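Putative exported protein (Bordetella pertussis Tohama I, PDB 2PFY) binds pyroglutamic acid as the extracytoplasmic solute receptor of a tripartite ATP-independent periplasmic (TRAP) transporter, probably delivering it for uptake. Local coordinates at residues E73-E78 and S285-A290. Sequence-based numbering, arbitrary orientation.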
ATOM      1  N   GLU A  73      13.970  -3.187   5.234  1.00 41.18           N
ATOM      2  CA  GLU A  73      14.425  -4.370   5.960  1.00 42.16           C
ATOM      3  C   GLU A  73      14.534  -5.644   5.109  1.00 41.89           C
ATOM      4  O   GLU A  73      15.422  -6.472   5.331  1.00 42.07           O
ATOM      5  CB  GLU A  73      13.526  -4.611   7.178  1.00 42.72           C
ATOM      6  CG  GLU A  73      13.722  -3.585   8.308  1.00 45.47           C
ATOM      7  CD  GLU A  73      13.185  -2.189   7.982  1.00 50.56           C
ATOM      8  OE1 GLU A  73      12.125  -2.079   7.306  1.00 52.62           O
ATOM      9  OE2 GLU A  73      13.823  -1.199   8.410  1.00 51.15           O
ATOM     10  N   ASP A  74      13.645  -5.812   4.139  1.00 40.64           N
ATOM     11  CA  ASP A  74      13.657  -7.011   3.316  1.00 39.36           C
ATOM     12  C   ASP A  74      13.069  -6.684   1.953  1.00 38.55           C
ATOM     13  O   ASP A  74      11.880  -6.394   1.856  1.00 38.18           O
ATOM     14  CB  ASP A  74      12.891  -8.151   4.011  1.00 39.21           C
ATOM     15  CG  ASP A  74      12.896  -9.449   3.211  1.00 40.23           C
ATOM     16  OD1 ASP A  74      13.139  -9.406   1.990  1.00 39.95           O
ATOM     17  OD2 ASP A  74      12.651 -10.528   3.800  1.00 40.62           O
ATOM     18  N   PRO A  75      13.898  -6.770   0.884  1.00 37.98           N
ATOM     19  CA  PRO A  75      13.547  -6.286  -0.456  1.00 36.46           C
ATOM     20  C   PRO A  75      12.332  -6.942  -1.092  1.00 35.04           C
ATOM     21  O   PRO A  75      11.683  -6.327  -1.925  1.00 34.22           O
ATOM     22  CB  PRO A  75      14.797  -6.621  -1.298  1.00 37.06           C
ATOM     23  CG  PRO A  75      15.900  -6.799  -0.315  1.00 38.25           C
ATOM     24  CD  PRO A  75      15.260  -7.357   0.914  1.00 37.76           C
ATOM     25  N   LEU A  76      12.036  -8.181  -0.730  1.00 33.42           N
ATOM     26  CA  LEU A  76      10.890  -8.866  -1.309  1.00 32.85           C
ATOM     27  C   LEU A  76       9.580  -8.105  -1.004  1.00 31.34           C
ATOM     28  O   LEU A  76       8.571  -8.316  -1.692  1.00 30.07           O
ATOM     29  CB  LEU A  76      10.775 -10.307  -0.789  1.00 32.41           C
ATOM     30  CG  LEU A  76      11.998 -11.229  -0.995  1.00 34.75           C
ATOM     31  CD1 LEU A  76      11.778 -12.644  -0.380  1.00 32.99           C
ATOM     32  CD2 LEU A  76      12.380 -11.326  -2.470  1.00 31.49           C
ATOM     33  N   PHE A  77       9.609  -7.262   0.031  1.00 30.52           N
ATOM     34  CA  PHE A  77       8.384  -6.552   0.488  1.00 29.93           C
ATOM     35  C   PHE A  77       8.089  -5.274  -0.340  1.00 30.04           C
ATOM     36  O   PHE A  77       7.042  -4.623  -0.167  1.00 29.31           O
ATOM     37  CB  PHE A  77       8.461  -6.245   1.994  1.00 29.85           C
ATOM     38  CG  PHE A  77       8.259  -7.471   2.885  1.00 29.88           C
ATOM     39  CD1 PHE A  77       7.021  -7.746   3.429  1.00 28.42           C
ATOM     40  CD2 PHE A  77       9.320  -8.350   3.165  1.00 30.89           C
ATOM     41  CE1 PHE A  77       6.809  -8.872   4.245  1.00 28.86           C
ATOM     42  CE2 PHE A  77       9.116  -9.489   3.975  1.00 29.43           C
ATOM     43  CZ  PHE A  77       7.863  -9.740   4.520  1.00 29.99           C
ATOM     44  N   GLU A  78       8.995  -4.918  -1.249  1.00 29.79           N
ATOM     45  CA  GLU A  78       8.756  -3.740  -2.108  1.00 30.31           C
ATOM     46  C   GLU A  78       8.764  -4.013  -3.617  1.00 29.41           C
ATOM     47  O   GLU A  78       8.837  -3.069  -4.428  1.00 28.81           O
ATOM     48  CB  GLU A  78       9.722  -2.594  -1.755  1.00 30.00           C
ATOM     49  CG  GLU A  78      11.171  -2.923  -2.099  1.00 32.26           C
ATOM     50  CD  GLU A  78      12.161  -1.855  -1.683  1.00 32.17           C
ATOM     51  OE1 GLU A  78      11.917  -1.113  -0.698  1.00 33.95           O
ATOM     52  OE2 GLU A  78      13.212  -1.780  -2.349  1.00 35.58           O
ATOM     53  N   SER A 285      16.880  -6.514  -8.176  1.00 43.58           N
ATOM     54  CA  SER A 285      17.412  -7.858  -8.453  1.00 44.14           C
ATOM     55  C   SER A 285      18.775  -8.108  -7.825  1.00 44.73           C
ATOM     56  O   SER A 285      19.049  -9.216  -7.354  1.00 44.68           O
ATOM     57  CB  SER A 285      17.505  -8.091  -9.960  1.00 44.29           C
ATOM     58  OG  SER A 285      16.254  -8.483 -10.496  1.00 44.78           O
ATOM     59  N   LYS A 286      19.625  -7.080  -7.821  1.00 45.92           N
ATOM     60  CA  LYS A 286      20.944  -7.164  -7.199  1.00 47.16           C
ATOM     61  C   LYS A 286      20.851  -7.428  -5.688  1.00 48.05           C
ATOM     62  O   LYS A 286      21.557  -8.299  -5.167  1.00 48.24           O
ATOM     63  CB  LYS A 286      21.778  -5.900  -7.486  1.00 47.35           C
ATOM     64  CG  LYS A 286      22.203  -5.734  -8.957  1.00 48.02           C
ATOM     65  CD  LYS A 286      22.917  -4.387  -9.210  1.00 47.72           C
ATOM     66  CE  LYS A 286      23.253  -4.196 -10.694  1.00 49.55           C
ATOM     67  NZ  LYS A 286      23.785  -2.819 -11.016  1.00 50.15           N
ATOM     68  N   LYS A 287      19.965  -6.699  -4.993  1.00 48.23           N
ATOM     69  CA  LYS A 287      19.881  -6.781  -3.529  1.00 48.35           C
ATOM     70  C   LYS A 287      18.924  -7.879  -3.040  1.00 48.76           C
ATOM     71  O   LYS A 287      18.954  -8.282  -1.881  1.00 48.30           O
ATOM     72  CB  LYS A 287      19.565  -5.408  -2.901  1.00 48.46           C
ATOM     73  CG  LYS A 287      18.186  -4.821  -3.284  1.00 48.60           C
ATOM     74  CD  LYS A 287      17.805  -3.603  -2.447  1.00 47.82           C
ATOM     75  CE  LYS A 287      16.325  -3.248  -2.693  1.00 47.58           C
ATOM     76  NZ  LYS A 287      15.973  -1.920  -2.132  1.00 45.17           N
ATOM     77  N   ALA A 288      18.064  -8.355  -3.923  1.00 49.86           N
ATOM     78  CA  ALA A 288      17.287  -9.533  -3.620  1.00 51.49           C
ATOM     79  C   ALA A 288      18.201 -10.709  -3.945  1.00 52.59           C
ATOM     80  O   ALA A 288      19.128 -10.590  -4.757  1.00 54.02           O
ATOM     81  CB  ALA A 288      16.012  -9.570  -4.436  1.00 50.86           C
ATOM     82  N   GLY A 289      17.993 -11.836  -3.294  1.00 53.47           N
ATOM     83  CA  GLY A 289      18.914 -12.958  -3.484  1.00 53.66           C
ATOM     84  C   GLY A 289      18.396 -13.837  -4.589  1.00 53.91           C
ATOM     85  O   GLY A 289      17.885 -13.341  -5.590  1.00 53.74           O
ATOM     86  N   ALA A 290      18.513 -15.147  -4.386  1.00 54.25           N
ATOM     87  CA  ALA A 290      17.911 -16.145  -5.256  1.00 54.40           C
ATOM     88  C   ALA A 290      16.403 -16.174  -5.039  1.00 54.29           C
ATOM     89  O   ALA A 290      15.646 -16.585  -5.923  1.00 54.41           O
ATOM     90  CB  ALA A 290      18.517 -17.529  -4.975  1.00 54.45           C
TER
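Pro-75 packs against the end of helix 267-287, between Lys-287 and Ala-288. CG of Pro-75 lies 3.7 Å from the backbone O of Lys-287. CB of Pro-75 meets CE of Lys-287 at 4.0 Å. This is the better packed part of the contact. The methyl CB of Ala-288 is met more loosely, by CB of Pro-75 and by CD2 of Leu-76, each at 4.5 Å. Ala-288 is the first residue to leave the helical conformation, and the chain then turns through Gly-289, the N-cap of helix 290-300.

The solvent side is the chain of exposed Lys-287, whose NZ nevertheless ends on the buried Glu-78. CG sits between the backbone N and the carbonyl carbon (chi1 64°), and the rest of the chain runs extended past Pro-75. It crosses the side chain of Glu-78 at about a right angle. NZ of Lys-287 donates to OE2 of Glu-78 at 2.8 Å, a salt bridge that meets the carboxylate on its syn side, 31° out of plane.

The loop has its own brace. OD1 of Asp-74 accepts from N of Leu-76 at 3.2 Å, an Asx turn at the start of the 3-10 segment. OD2 forms a salt bridge with Arg-106 of helix 89-108, and Trp-284 donates to O of Pro-75. The contact thus joins the loop after strand 62-66 to the C-terminal helices. Glu-78 is buried, so the lysine probably offsets its charge and stabilises the ionised carboxylate.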